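Local coordinates for protein 3,4-dihydroxybenzoate decarboxylase (Enterobacter cloacae, PDB 5NY5) that probably catalyses the reversible decarboxylation of 3,4-dihydroxybenzoate to catechol, as a UbiD-family enzyme that depends on prenylated FMN and a metal ion, at residues 168-173 against 188-193; 204-209 against 302-307; 151-156 against 214-219; 245-250 against 256-261. One frame throughout, in Å; residues are numbered along the deposited sequence.

All four contacts lie in the Rift-related part of the chain. Interactions 2 and 3 are buried; interactions 1 and 4 are partly buried. Interactions 1, 2 and 3 share one curled antiparallel sheet, where strand 148-157 lies between strands 165-174 and 204-210. Interaction 1 sets a helix start against that sheet, among cofactor-binding residues. Interaction 2 is purely apolar and touches interaction 1 through Leu172. Interaction 3 joins the sheet to a short helix by one phenol and several apolar groups. Interaction 4 differs: it is a hairpin held by backbone bonds. Its strand 256-258 is tied to interaction 2 through Asn209 and Thr207.

Interaction 1: 168-173 against 188-193; sequences TIHRLC and RHIEVF
Thr168 on strand 165-174 faces Ile190 near the start of helix 189-199, with their CA atoms 8.4 Å apart, so only side chains bridge the two segments. Thr168 CG2 meets the edge of the Arg188 guanidinium, near its plane. It is modelled 3.2 Å from Arg188 NE, a value whose exactness is doubtful. Arg188 comes from the opposite direction. The hydroxyl branch of Thr168 takes another course. With chi1 at 38°, OG1 stands between the backbone N and the carbonyl carbon, and it lies 2.6 Å from His170 NE2 in a hydrogen bond. His170 ND1 is bonded to Phe183 O, so both ring nitrogens are engaged and the ring rotation is probably fixed. Ile190 CG2 then approaches the edge of that ring, 4.2 Å from His170 CE1. The same methyl is 4.1 Å from Thr168 OG1. His170, Arg188 and His189 bind prenylated FMN, and His189 also binds manganese, although neither ligand is present in this chain. Arg188 is the N-cap residue of the helix, and Asp166, another manganese ligand, accepts a bond from Ile190 N. The helix start thus rests on strand 165-174, while Ile190 also packs on Val154 and Ala156 of strand 148-157 and on Met182 of strand 179-182.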
loop_
_atom_site.group_PDB
_atom_site.type_symbol
_atom_site.label_atom_id
_atom_site.label_comp_id
_atom_site.label_asym_id
_atom_site.label_seq_id
_atom_site.Cartn_x
_atom_site.Cartn_y
_atom_site.Cartn_z
ATOM N N THR A 168 -0.695 45.186 -8.382
ATOM C CA THR A 168 -0.106 43.954 -7.879
ATOM C C THR A 168 1.135 44.285 -7.063
ATOM O O THR A 168 1.599 45.426 -7.032
ATOM C CB THR A 168 0.258 42.996 -9.019
ATOM O OG1 THR A 168 0.760 43.745 -10.134
ATOM C CG2 THR A 168 -0.948 42.183 -9.455
ATOM N N ILE A 169 1.676 43.260 -6.408
ATOM C CA ILE A 169 2.877 43.380 -5.588
ATOM C C ILE A 169 3.992 42.584 -6.250
ATOM O O ILE A 169 3.826 41.394 -6.544
ATOM C CB ILE A 169 2.632 42.894 -4.150
ATOM C CG1 ILE A 169 1.515 43.708 -3.497
ATOM C CG2 ILE A 169 3.911 42.992 -3.331
ATOM C CD1 ILE A 169 1.329 43.427 -2.022
ATOM N N HIS A 170 5.125 43.240 -6.481
ATOM C CA HIS A 170 6.283 42.627 -7.111
ATOM C C HIS A 170 7.523 42.929 -6.287
ATOM O O HIS A 170 7.509 43.767 -5.381
ATOM C CB HIS A 170 6.481 43.136 -8.546
ATOM C CG HIS A 170 5.262 43.028 -9.405
ATOM N ND1 HIS A 170 5.174 42.150 -10.463
ATOM C CD2 HIS A 170 4.083 43.692 -9.369
ATOM C CE1 HIS A 170 3.992 42.276 -11.039
ATOM N NE2 HIS A 170 3.311 43.207 -10.395
ATOM N N ARG A 171 8.609 42.236 -6.613
ATOM C CA ARG A 171 9.924 42.535 -6.071
ATOM C C ARG A 171 10.834 42.972 -7.210
ATOM O O ARG A 171 10.733 42.458 -8.327
ATOM C CB ARG A 171 10.524 41.332 -5.335
ATOM C CG ARG A 171 10.852 40.143 -6.217
ATOM C CD ARG A 171 11.367 38.980 -5.388
ATOM N NE ARG A 171 11.738 37.837 -6.216
ATOM C CZ ARG A 171 12.055 36.640 -5.736
ATOM N NH1 ARG A 171 12.043 36.427 -4.428
ATOM N NH2 ARG A 171 12.381 35.658 -6.562
ATOM N N LEU A 172 11.708 43.933 -6.927
ATOM C CA LEU A 172 12.557 44.536 -7.946
ATOM C C LEU A 172 13.996 44.565 -7.460
ATOM O O LEU A 172 14.262 44.954 -6.319
ATOM C CB LEU A 172 12.090 45.954 -8.290
ATOM C CG LEU A 172 10.714 46.085 -8.947
ATOM C CD1 LEU A 172 9.602 46.176 -7.911
ATOM C CD2 LEU A 172 10.683 47.279 -9.881
ATOM N N CYS A 173 14.917 44.164 -8.330
ATOM C CA CYS A 173 16.340 44.162 -8.024
ATOM C C CYS A 173 17.008 45.343 -8.714
ATOM O O CYS A 173 16.776 45.585 -9.902
ATOM C CB CYS A 173 16.987 42.849 -8.466
ATOM S SG CYS A 173 18.750 42.719 -8.110
ATOM N N ARG A 188 -1.179 37.034 -15.641
ATOM C CA ARG A 188 -1.761 38.186 -14.973
ATOM C C ARG A 188 -1.878 39.355 -15.948
ATOM O O ARG A 188 -1.179 39.421 -16.962
ATOM C CB ARG A 188 -0.927 38.588 -13.755
ATOM C CG ARG A 188 -1.685 39.410 -12.718
ATOM C CD ARG A 188 -1.926 38.614 -11.441
ATOM N NE ARG A 188 -2.390 39.466 -10.350
ATOM C CZ ARG A 188 -3.611 39.428 -9.828
ATOM N NH1 ARG A 188 -4.506 38.565 -10.289
ATOM N NH2 ARG A 188 -3.936 40.248 -8.837
ATOM N N HIS A 189 -2.780 40.285 -15.622
ATOM C CA HIS A 189 -3.133 41.345 -16.562
ATOM C C HIS A 189 -1.929 42.205 -16.925
ATOM O O HIS A 189 -1.745 42.562 -18.094
ATOM C CB HIS A 189 -4.250 42.211 -15.981
ATOM C CG HIS A 189 -5.559 41.498 -15.840
ATOM N ND1 HIS A 189 -5.713 40.158 -16.124
ATOM C CD2 HIS A 189 -6.777 41.941 -15.447
ATOM C CE1 HIS A 189 -6.968 39.806 -15.910
ATOM N NE2 HIS A 189 -7.634 40.869 -15.499
ATOM N N ILE A 190 -1.094 42.546 -15.941
ATOM C CA ILE A 190 0.044 43.417 -16.218
ATOM C C ILE A 190 1.036 42.730 -17.148
ATOM O O ILE A 190 1.725 43.394 -17.934
ATOM C CB ILE A 190 0.707 43.870 -14.902
ATOM C CG1 ILE A 190 1.843 44.858 -15.182
ATOM C CG2 ILE A 190 1.209 42.676 -14.106
ATOM C CD1 ILE A 190 2.556 45.338 -13.944
ATOM N N GLU A 191 1.120 41.400 -17.097
ATOM C CA GLU A 191 1.965 40.684 -18.046
ATOM C C GLU A 191 1.367 40.721 -19.446
ATOM O O GLU A 191 2.086 40.933 -20.430
ATOM C CB GLU A 191 2.173 39.243 -17.584
ATOM C CG GLU A 191 2.889 38.354 -18.592
ATOM C CD GLU A 191 4.348 38.725 -18.792
ATOM O OE1 GLU A 191 4.862 39.591 -18.054
ATOM O OE2 GLU A 191 4.988 38.148 -19.695
ATOM N N VAL A 192 0.053 40.515 -19.554
ATOM C CA VAL A 192 -0.612 40.633 -20.848
ATOM C C VAL A 192 -0.481 42.053 -21.380
ATOM O O VAL A 192 -0.278 42.265 -22.582
ATOM C CB VAL A 192 -2.086 40.197 -20.731
ATOM C CG1 VAL A 192 -2.857 40.570 -21.985
ATOM C CG2 VAL A 192 -2.173 38.700 -20.479
ATOM N N PHE A 193 -0.582 43.047 -20.494
ATOM C CA PHE A 193 -0.379 44.431 -20.909
ATOM C C PHE A 193 1.013 44.627 -21.496
ATOM O O PHE A 193 1.185 45.358 -22.478
ATOM C CB PHE A 193 -0.584 45.382 -19.727
ATOM C CG PHE A 193 -1.981 45.384 -19.168
ATOM C CD1 PHE A 193 -3.036 44.833 -19.874
ATOM C CD2 PHE A 193 -2.237 45.950 -17.930
ATOM C CE1 PHE A 193 -4.315 44.839 -19.352
ATOM C CE2 PHE A 193 -3.513 45.961 -17.404
ATOM C CZ PHE A 193 -4.553 45.405 -18.117
#

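Interaction 2: 204-209 against 302-307; sequences LPVTIN and PVIKVK
Val206 and Ile304 mark the closest backbone approach, with CA atoms 8.6 Å apart; strands 204-210 and 303-311 are not paired with each other. Each pairs instead with strand 263-269 in the same curled antiparallel sheet. The contact is made by three branched side chains. Ile304 CD1 is the shared atom on its side. It lies 3.8 Å from Val206 CG2, and these two side chains meet at a slant. Ile208 reaches toward Ile304 tip to tip, and the two CD1 atoms of Ile208 and Ile304 are 4.0 Å apart. In Ile304, CG1 is anti to the carbonyl carbon (chi1 -79°), and the extended chi2 carries CD1 across to the other strand. Leu172 of strand 165-174 adds its CD2 beside both isoleucine tips. Thr207 points away from the contact. There Asn209 ND2 gives a 3.2 Å hydrogen bond to Thr207 OG1; ND2 also bonds Leu153 O, and OG1 also bonds Lys256 O. Such inward packing within a curled sheet is consistent with the FMN-binding split-barrel relatives of this domain. Between the two strands the chemistry is methyl against methyl. This side-chain contact rests on burial and fit, without the directional demands of polar bonds.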
loop_
_atom_site.group_PDB
_atom_site.type_symbol
_atom_site.label_atom_id
_atom_site.label_comp_id
_atom_site.label_asym_id
_atom_site.label_seq_id
_atom_site.Cartn_x
_atom_site.Cartn_y
_atom_site.Cartn_z
ATOM N N LEU A 204 5.909 50.071 -21.604
ATOM C CA LEU A 204 4.695 50.092 -20.799
ATOM C C LEU A 204 4.922 50.948 -19.562
ATOM O O LEU A 204 5.837 50.654 -18.773
ATOM C CB LEU A 204 4.275 48.678 -20.395
ATOM C CG LEU A 204 2.937 48.587 -19.659
ATOM C CD1 LEU A 204 1.789 48.965 -20.583
ATOM C CD2 LEU A 204 2.726 47.200 -19.075
ATOM N N PRO A 205 4.128 51.995 -19.337
ATOM C CA PRO A 205 4.352 52.860 -18.170
ATOM C C PRO A 205 3.801 52.215 -16.905
ATOM O O PRO A 205 2.680 51.703 -16.889
ATOM C CB PRO A 205 3.589 54.145 -18.521
ATOM C CG PRO A 205 2.914 53.886 -19.863
ATOM C CD PRO A 205 2.948 52.415 -20.105
ATOM N N VAL A 206 4.603 52.244 -15.839
ATOM C CA VAL A 206 4.221 51.679 -14.552
ATOM C C VAL A 206 4.652 52.627 -13.442
ATOM O O VAL A 206 5.566 53.438 -13.603
ATOM C CB VAL A 206 4.837 50.281 -14.315
ATOM C CG1 VAL A 206 4.274 49.267 -15.304
ATOM C CG2 VAL A 206 6.352 50.349 -14.416
ATOM N N THR A 207 3.972 52.519 -12.305
ATOM C CA THR A 207 4.374 53.191 -11.079
ATOM C C THR A 207 4.569 52.151 -9.986
ATOM O O THR A 207 3.789 51.201 -9.872
ATOM C CB THR A 207 3.344 54.227 -10.622
ATOM O OG1 THR A 207 2.162 53.561 -10.164
ATOM C CG2 THR A 207 2.989 55.163 -11.766
ATOM N N ILE A 208 5.614 52.335 -9.191
ATOM C CA ILE A 208 5.973 51.413 -8.122
ATOM C C ILE A 208 5.755 52.144 -6.806
ATOM O O ILE A 208 6.525 53.041 -6.447
ATOM C CB ILE A 208 7.417 50.925 -8.265
ATOM C CG1 ILE A 208 7.625 50.353 -9.667
ATOM C CG2 ILE A 208 7.730 49.887 -7.206
ATOM C CD1 ILE A 208 9.041 50.445 -10.161
ATOM N N ASN A 209 4.706 51.761 -6.088
ATOM C CA ASN A 209 4.264 52.470 -4.896
ATOM C C ASN A 209 4.746 51.725 -3.659
ATOM O O ASN A 209 4.428 50.546 -3.478
ATOM C CB ASN A 209 2.743 52.602 -4.890
ATOM C CG ASN A 209 2.206 53.190 -6.180
ATOM O OD1 ASN A 209 1.875 54.372 -6.245
ATOM N ND2 ASN A 209 2.120 52.366 -7.218
ATOM N N PRO A 302 12.467 41.197 -17.591
ATOM C CA PRO A 302 12.221 42.507 -18.203
ATOM C C PRO A 302 12.775 43.629 -17.340
ATOM O O PRO A 302 12.741 43.567 -16.109
ATOM C CB PRO A 302 10.693 42.573 -18.304
ATOM C CG PRO A 302 10.206 41.622 -17.273
ATOM C CD PRO A 302 11.218 40.521 -17.204
ATOM N N VAL A 303 13.289 44.661 -18.002
ATOM C CA VAL A 303 13.973 45.768 -17.343
ATOM C C VAL A 303 13.010 46.937 -17.206
ATOM O O VAL A 303 12.303 47.285 -18.161
ATOM C CB VAL A 303 15.232 46.181 -18.124
ATOM C CG1 VAL A 303 15.777 47.503 -17.609
ATOM C CG2 VAL A 303 16.290 45.096 -18.029
ATOM N N ILE A 304 12.973 47.539 -16.022
ATOM C CA ILE A 304 12.248 48.781 -15.789
ATOM C C ILE A 304 13.244 49.928 -15.856
ATOM O O ILE A 304 14.204 49.973 -15.078
ATOM C CB ILE A 304 11.510 48.768 -14.442
ATOM C CG1 ILE A 304 10.218 47.962 -14.552
ATOM C CG2 ILE A 304 11.207 50.185 -13.988
ATOM C CD1 ILE A 304 9.281 48.160 -13.388
ATOM N N LYS A 305 13.026 50.845 -16.794
ATOM C CA LYS A 305 13.832 52.053 -16.926
ATOM C C LYS A 305 13.103 53.173 -16.197
ATOM O O LYS A 305 12.049 53.630 -16.649
ATOM C CB LYS A 305 14.052 52.402 -18.395
ATOM C CG LYS A 305 15.100 53.470 -18.649
ATOM C CD LYS A 305 16.488 52.867 -18.763
ATOM C CE LYS A 305 17.469 53.861 -19.361
ATOM N NZ LYS A 305 18.824 53.275 -19.550
ATOM N N VAL A 306 13.654 53.606 -15.063
ATOM C CA VAL A 306 12.983 54.616 -14.257
ATOM C C VAL A 306 13.102 55.974 -14.932
ATOM O O VAL A 306 14.163 56.344 -15.452
ATOM C CB VAL A 306 13.559 54.641 -12.830
ATOM C CG1 VAL A 306 15.059 54.832 -12.863
ATOM C CG2 VAL A 306 12.903 55.740 -12.007
ATOM N N LYS A 307 11.996 56.716 -14.952
ATOM C CA LYS A 307 11.987 58.082 -15.457
ATOM C C LYS A 307 12.011 59.118 -14.347
ATOM O O LYS A 307 12.612 60.182 -14.520
ATOM C CB LYS A 307 10.755 58.314 -16.337
ATOM C CG LYS A 307 10.703 57.425 -17.565
ATOM C CD LYS A 307 11.953 57.595 -18.409
ATOM C CE LYS A 307 11.941 56.664 -19.608
ATOM N NZ LYS A 307 13.182 56.793 -20.419
#

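Interaction 3: 151-156 against 214-219; sequences LGLVLA and PAIYIG
Tyr217 OH is held by two groups: it donates to Leu151 O and receives a weak hydrogen bond from Gly211 N. The modelled distance from Tyr217 OH to Leu151 O is 2.4 Å, so short that its exact value is doubtful. The carbonyl oxygen lies at the edge of the phenol ring, near its plane. Leu151 also supplies an apolar contact, with its CB 3.7 Å from Tyr217 CZ. The tyrosine side chain starts off beside the strand rather than at it, and the ring then carries the hydroxyl across. Strand 151-156 and helix 214-219 pass at 73°, with their axes 10.3 Å apart. The short helix thus packs across strand 148-157 at Leu151 and Leu153, in the curled Rift-related sheet where strands 165-174 and 204-210 are its neighbours. Two residues on, Leu153 also points toward the helix. Its CG is anti to the backbone N (chi1 -177°), which sends the branch toward the helix. Leu153 CD2 meets Ile216 CG2 at 3.7 Å, and the two side chains are set at about a right angle. Leu153 CB stands obliquely to the tyrosine ring, 4.5 Å from Tyr217 CE1. Both Leu153 and Tyr217 touch Ile169, a prenylated FMN-binding residue. The ring of His76 meets that of Tyr217 at a steep angle, and helix 234-241 packs against Ile216.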
loop_
_atom_site.group_PDB
_atom_site.type_symbol
_atom_site.label_atom_id
_atom_site.label_comp_id
_atom_site.label_asym_id
_atom_site.label_seq_id
_atom_site.Cartn_x
_atom_site.Cartn_y
_atom_site.Cartn_z
ATOM N N LEU A 151 8.365 45.206 -1.527
ATOM C CA LEU A 151 6.968 45.579 -1.334
ATOM C C LEU A 151 6.590 46.719 -2.271
ATOM O O LEU A 151 6.047 47.748 -1.864
ATOM C CB LEU A 151 6.703 45.943 0.124
ATOM C CG LEU A 151 6.802 44.775 1.107
ATOM C CD1 LEU A 151 6.637 45.250 2.541
ATOM C CD2 LEU A 151 5.768 43.713 0.769
ATOM N N GLY A 152 6.881 46.540 -3.555
ATOM C CA GLY A 152 6.495 47.512 -4.553
ATOM C C GLY A 152 5.112 47.249 -5.111
ATOM O O GLY A 152 4.907 46.278 -5.845
ATOM N N LEU A 153 4.151 48.095 -4.754
ATOM C CA LEU A 153 2.801 48.002 -5.300
ATOM C C LEU A 153 2.801 48.639 -6.683
ATOM O O LEU A 153 2.942 49.860 -6.809
ATOM C CB LEU A 153 1.799 48.685 -4.376
ATOM C CG LEU A 153 0.337 48.591 -4.812
ATOM C CD1 LEU A 153 -0.224 47.214 -4.516
ATOM C CD2 LEU A 153 -0.497 49.664 -4.147
ATOM N N VAL A 154 2.645 47.823 -7.719
ATOM C CA VAL A 154 2.785 48.267 -9.101
ATOM C C VAL A 154 1.408 48.531 -9.688
ATOM O O VAL A 154 0.521 47.670 -9.627
ATOM C CB VAL A 154 3.551 47.232 -9.941
ATOM C CG1 VAL A 154 3.644 47.695 -11.382
ATOM C CG2 VAL A 154 4.935 47.007 -9.364
ATOM N N LEU A 155 1.227 49.720 -10.257
ATOM C CA LEU A 155 0.028 50.074 -11.001
ATOM C C LEU A 155 0.344 50.068 -12.490
ATOM O O LEU A 155 1.415 50.518 -12.906
ATOM C CB LEU A 155 -0.500 51.453 -10.590
ATOM C CG LEU A 155 -0.691 51.748 -9.102
ATOM C CD1 LEU A 155 -1.327 53.111 -8.898
ATOM C CD2 LEU A 155 -1.529 50.683 -8.444
ATOM N N ALA A 156 -0.589 49.557 -13.290
ATOM C CA ALA A 156 -0.398 49.501 -14.732
ATOM C C ALA A 156 -1.757 49.455 -15.413
ATOM O O ALA A 156 -2.763 49.077 -14.808
ATOM C CB ALA A 156 0.454 48.295 -15.139
ATOM N N PRO A 214 -1.116 49.628 5.580
ATOM C CA PRO A 214 -1.184 48.159 5.555
ATOM C C PRO A 214 -2.468 47.626 4.952
ATOM O O PRO A 214 -2.463 46.532 4.373
ATOM C CB PRO A 214 -1.053 47.788 7.035
ATOM C CG PRO A 214 -0.241 48.886 7.611
ATOM C CD PRO A 214 -0.639 50.137 6.877
ATOM N N ALA A 215 -3.569 48.375 5.058
ATOM C CA ALA A 215 -4.811 47.957 4.419
ATOM C C ALA A 215 -4.638 47.818 2.912
ATOM O O ALA A 215 -5.236 46.933 2.291
ATOM C CB ALA A 215 -5.927 48.949 4.742
ATOM N N ILE A 216 -3.816 48.674 2.307
ATOM C CA ILE A 216 -3.588 48.582 0.870
ATOM C C ILE A 216 -2.772 47.340 0.540
ATOM O O ILE A 216 -3.143 46.547 -0.333
ATOM C CB ILE A 216 -2.907 49.860 0.349
ATOM C CG1 ILE A 216 -3.812 51.074 0.564
ATOM C CG2 ILE A 216 -2.549 49.704 -1.116
ATOM C CD1 ILE A 216 -3.266 52.361 -0.018
ATOM N N TYR A 217 -1.646 47.153 1.232
ATOM C CA TYR A 217 -0.803 45.987 0.986
ATOM C C TYR A 217 -1.578 44.689 1.179
ATOM O O TYR A 217 -1.429 43.746 0.396
ATOM C CB TYR A 217 0.414 46.020 1.909
ATOM C CG TYR A 217 1.603 46.782 1.369
ATOM C CD1 TYR A 217 2.091 46.535 0.095
ATOM C CD2 TYR A 217 2.241 47.742 2.140
ATOM C CE1 TYR A 217 3.183 47.224 -0.397
ATOM C CE2 TYR A 217 3.331 48.437 1.656
ATOM C CZ TYR A 217 3.798 48.176 0.389
ATOM O OH TYR A 217 4.882 48.868 -0.092
ATOM N N ILE A 218 -2.416 44.628 2.214
ATOM C CA ILE A 218 -3.129 43.394 2.529
ATOM C C ILE A 218 -4.253 43.157 1.531
ATOM O O ILE A 218 -4.407 42.054 0.995
ATOM C CB ILE A 218 -3.655 43.440 3.975
ATOM C CG1 ILE A 218 -2.488 43.453 4.964
ATOM C CG2 ILE A 218 -4.580 42.268 4.247
ATOM C CD1 ILE A 218 -2.904 43.713 6.393
ATOM N N GLY A 219 -5.055 44.188 1.263
ATOM C CA GLY A 219 -6.176 44.029 0.356
ATOM C C GLY A 219 -5.764 43.760 -1.076
ATOM O O GLY A 219 -6.501 43.113 -1.826
#

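Interaction 4: 245-250 against 256-261; sequences VELVQG and KAIARA
Leu247 and Ile258 diverge from the backbone of their non-hydrogen-bonded pair and touch only by their ends, while Val248 and Ala257 share a face of the sheet. Leu247 CD2 comes within 3.7 Å of Ile258 CD1, and the two side chains are slanted against each other. Helix 234-241 covers them through Leu234. Val248 has chi1 of 52°, which turns CG1 toward the partner strand, where it approaches Ala257 CB. Ala259, just past the strand, turns its CB toward the first strand, 4.0 Å from Val248 CG1. Gln249 and Lys256 slant past each other, and Gln249 OE1 is 3.6 Å from Lys256 CG, so the amide touches the aliphatic part of the lysine. Glu246 and Arg260 lie side by side and point the same way, with carboxylate and guanidinium planes 55° apart. Their charged groups do not touch, as Glu246 OE2 is 5.1 Å from Arg260 NE. Arg260 makes its salt bridge with Asp7 instead. Val248 and Ala257 form an antiparallel hydrogen-bonded pair. Val248 N gives to Ala257 O at 2.9 Å, and Ala257 N returns to Val248 O at 2.8 Å. Ala259 N donates to Glu246 O at 3.0 Å, from above the carbonyl plane, where the chain enters a type I turn from Ile258 to Ala261. Backbone bonds thus set the register of this hairpin; its side chains add apolar packing, and its arginine is directed to another part of the fold.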
loop_
_atom_site.group_PDB
_atom_site.type_symbol
_atom_site.label_atom_id
_atom_site.label_comp_id
_atom_site.label_asym_id
_atom_site.label_seq_id
_atom_site.Cartn_x
_atom_site.Cartn_y
_atom_site.Cartn_z
ATOM N N VAL A 245 -9.248 55.243 -1.324
ATOM C CA VAL A 245 -7.821 55.418 -1.558
ATOM C C VAL A 245 -7.616 56.510 -2.598
ATOM O O VAL A 245 -8.266 56.516 -3.650
ATOM C CB VAL A 245 -7.186 54.094 -2.006
ATOM C CG1 VAL A 245 -5.700 54.273 -2.267
ATOM C CG2 VAL A 245 -7.424 53.019 -0.965
ATOM N N GLU A 246 -6.710 57.438 -2.312
ATOM C CA GLU A 246 -6.485 58.579 -3.187
ATOM C C GLU A 246 -5.375 58.283 -4.187
ATOM O O GLU A 246 -4.334 57.723 -3.834
ATOM C CB GLU A 246 -6.141 59.822 -2.365
ATOM C CG GLU A 246 -7.305 60.336 -1.531
ATOM C CD GLU A 246 -6.881 61.347 -0.484
ATOM O OE1 GLU A 246 -7.657 61.578 0.466
ATOM O OE2 GLU A 246 -5.773 61.909 -0.607
ATOM N N LEU A 247 -5.611 58.662 -5.441
ATOM C CA LEU A 247 -4.663 58.459 -6.525
ATOM C C LEU A 247 -4.256 59.802 -7.113
ATOM O O LEU A 247 -5.032 60.762 -7.106
ATOM C CB LEU A 247 -5.256 57.570 -7.621
ATOM C CG LEU A 247 -5.660 56.163 -7.180
ATOM C CD1 LEU A 247 -6.355 55.417 -8.304
ATOM C CD2 LEU A 247 -4.444 55.394 -6.701
ATOM N N VAL A 248 -3.032 59.861 -7.627
ATOM C CA VAL A 248 -2.482 61.073 -8.220
ATOM C C VAL A 248 -1.887 60.717 -9.573
ATOM O O VAL A 248 -1.251 59.669 -9.725
ATOM C CB VAL A 248 -1.424 61.726 -7.302
ATOM C CG1 VAL A 248 -0.374 60.711 -6.884
ATOM C CG2 VAL A 248 -0.774 62.920 -7.987
ATOM N N GLN A 249 -2.108 61.581 -10.561
ATOM C CA GLN A 249 -1.536 61.363 -11.881
ATOM C C GLN A 249 -0.015 61.354 -11.800
ATOM O O GLN A 249 0.586 62.083 -11.006
ATOM C CB GLN A 249 -2.010 62.449 -12.847
ATOM C CG GLN A 249 -1.480 62.302 -14.261
ATOM C CD GLN A 249 -1.924 61.014 -14.916
ATOM O OE1 GLN A 249 -3.015 60.512 -14.648
ATOM N NE2 GLN A 249 -1.077 60.466 -15.778
ATOM N N GLY A 250 0.606 60.509 -12.617
ATOM C CA GLY A 250 2.051 60.441 -12.641
ATOM C C GLY A 250 2.676 61.733 -13.124
ATOM O O GLY A 250 2.042 62.575 -13.762
ATOM N N LYS A 256 -1.082 56.460 -12.945
ATOM C CA LYS A 256 -1.315 57.090 -11.656
ATOM C C LYS A 256 -0.505 56.395 -10.566
ATOM O O LYS A 256 0.006 55.289 -10.748
ATOM C CB LYS A 256 -2.803 57.066 -11.306
ATOM C CG LYS A 256 -3.665 57.893 -12.241
ATOM C CD LYS A 256 -4.840 57.088 -12.766
ATOM C CE LYS A 256 -5.581 57.842 -13.857
ATOM N NZ LYS A 256 -6.548 56.965 -14.576
ATOM N N ALA A 257 -0.392 57.065 -9.420
ATOM C CA ALA A 257 0.355 56.553 -8.282
ATOM C C ALA A 257 -0.448 56.756 -7.005
ATOM O O ALA A 257 -1.400 57.538 -6.961
ATOM C CB ALA A 257 1.726 57.231 -8.150
ATOM N N ILE A 258 -0.051 56.031 -5.959
ATOM C CA ILE A 258 -0.700 56.164 -4.659
ATOM C C ILE A 258 -0.342 57.524 -4.074
ATOM O O ILE A 258 0.833 57.819 -3.827
ATOM C CB ILE A 258 -0.288 55.026 -3.719
ATOM C CG1 ILE A 258 -0.709 53.676 -4.300
ATOM C CG2 ILE A 258 -0.898 55.225 -2.340
ATOM C CD1 ILE A 258 -2.199 53.523 -4.473
ATOM N N ALA A 259 -1.360 58.358 -3.849
ATOM C CA ALA A 259 -1.114 59.729 -3.415
ATOM C C ALA A 259 -0.496 59.776 -2.023
ATOM O O ALA A 259 0.380 60.606 -1.757
ATOM C CB ALA A 259 -2.414 60.530 -3.451
ATOM N N ARG A 260 -0.934 58.896 -1.126
ATOM C CA ARG A 260 -0.464 58.885 0.253
ATOM C C ARG A 260 0.784 58.035 0.448
ATOM O O ARG A 260 1.191 57.810 1.591
ATOM C CB ARG A 260 -1.574 58.389 1.182
ATOM C CG ARG A 260 -2.854 59.200 1.106
ATOM C CD ARG A 260 -2.674 60.572 1.712
ATOM N NE ARG A 260 -2.643 60.517 3.168
ATOM C CZ ARG A 260 -2.371 61.559 3.945
ATOM N NH1 ARG A 260 -2.102 62.737 3.402
ATOM N NH2 ARG A 260 -2.366 61.422 5.263
ATOM N N ALA A 261 1.400 57.566 -0.631
ATOM C CA ALA A 261 2.537 56.670 -0.512
ATOM C C ALA A 261 3.768 57.411 0.003
ATOM O O ALA A 261 3.835 58.641 0.003
ATOM C CB ALA A 261 2.847 56.020 -1.858
HETATM O O HOH W 1 -3.438 57.624 -1.566
#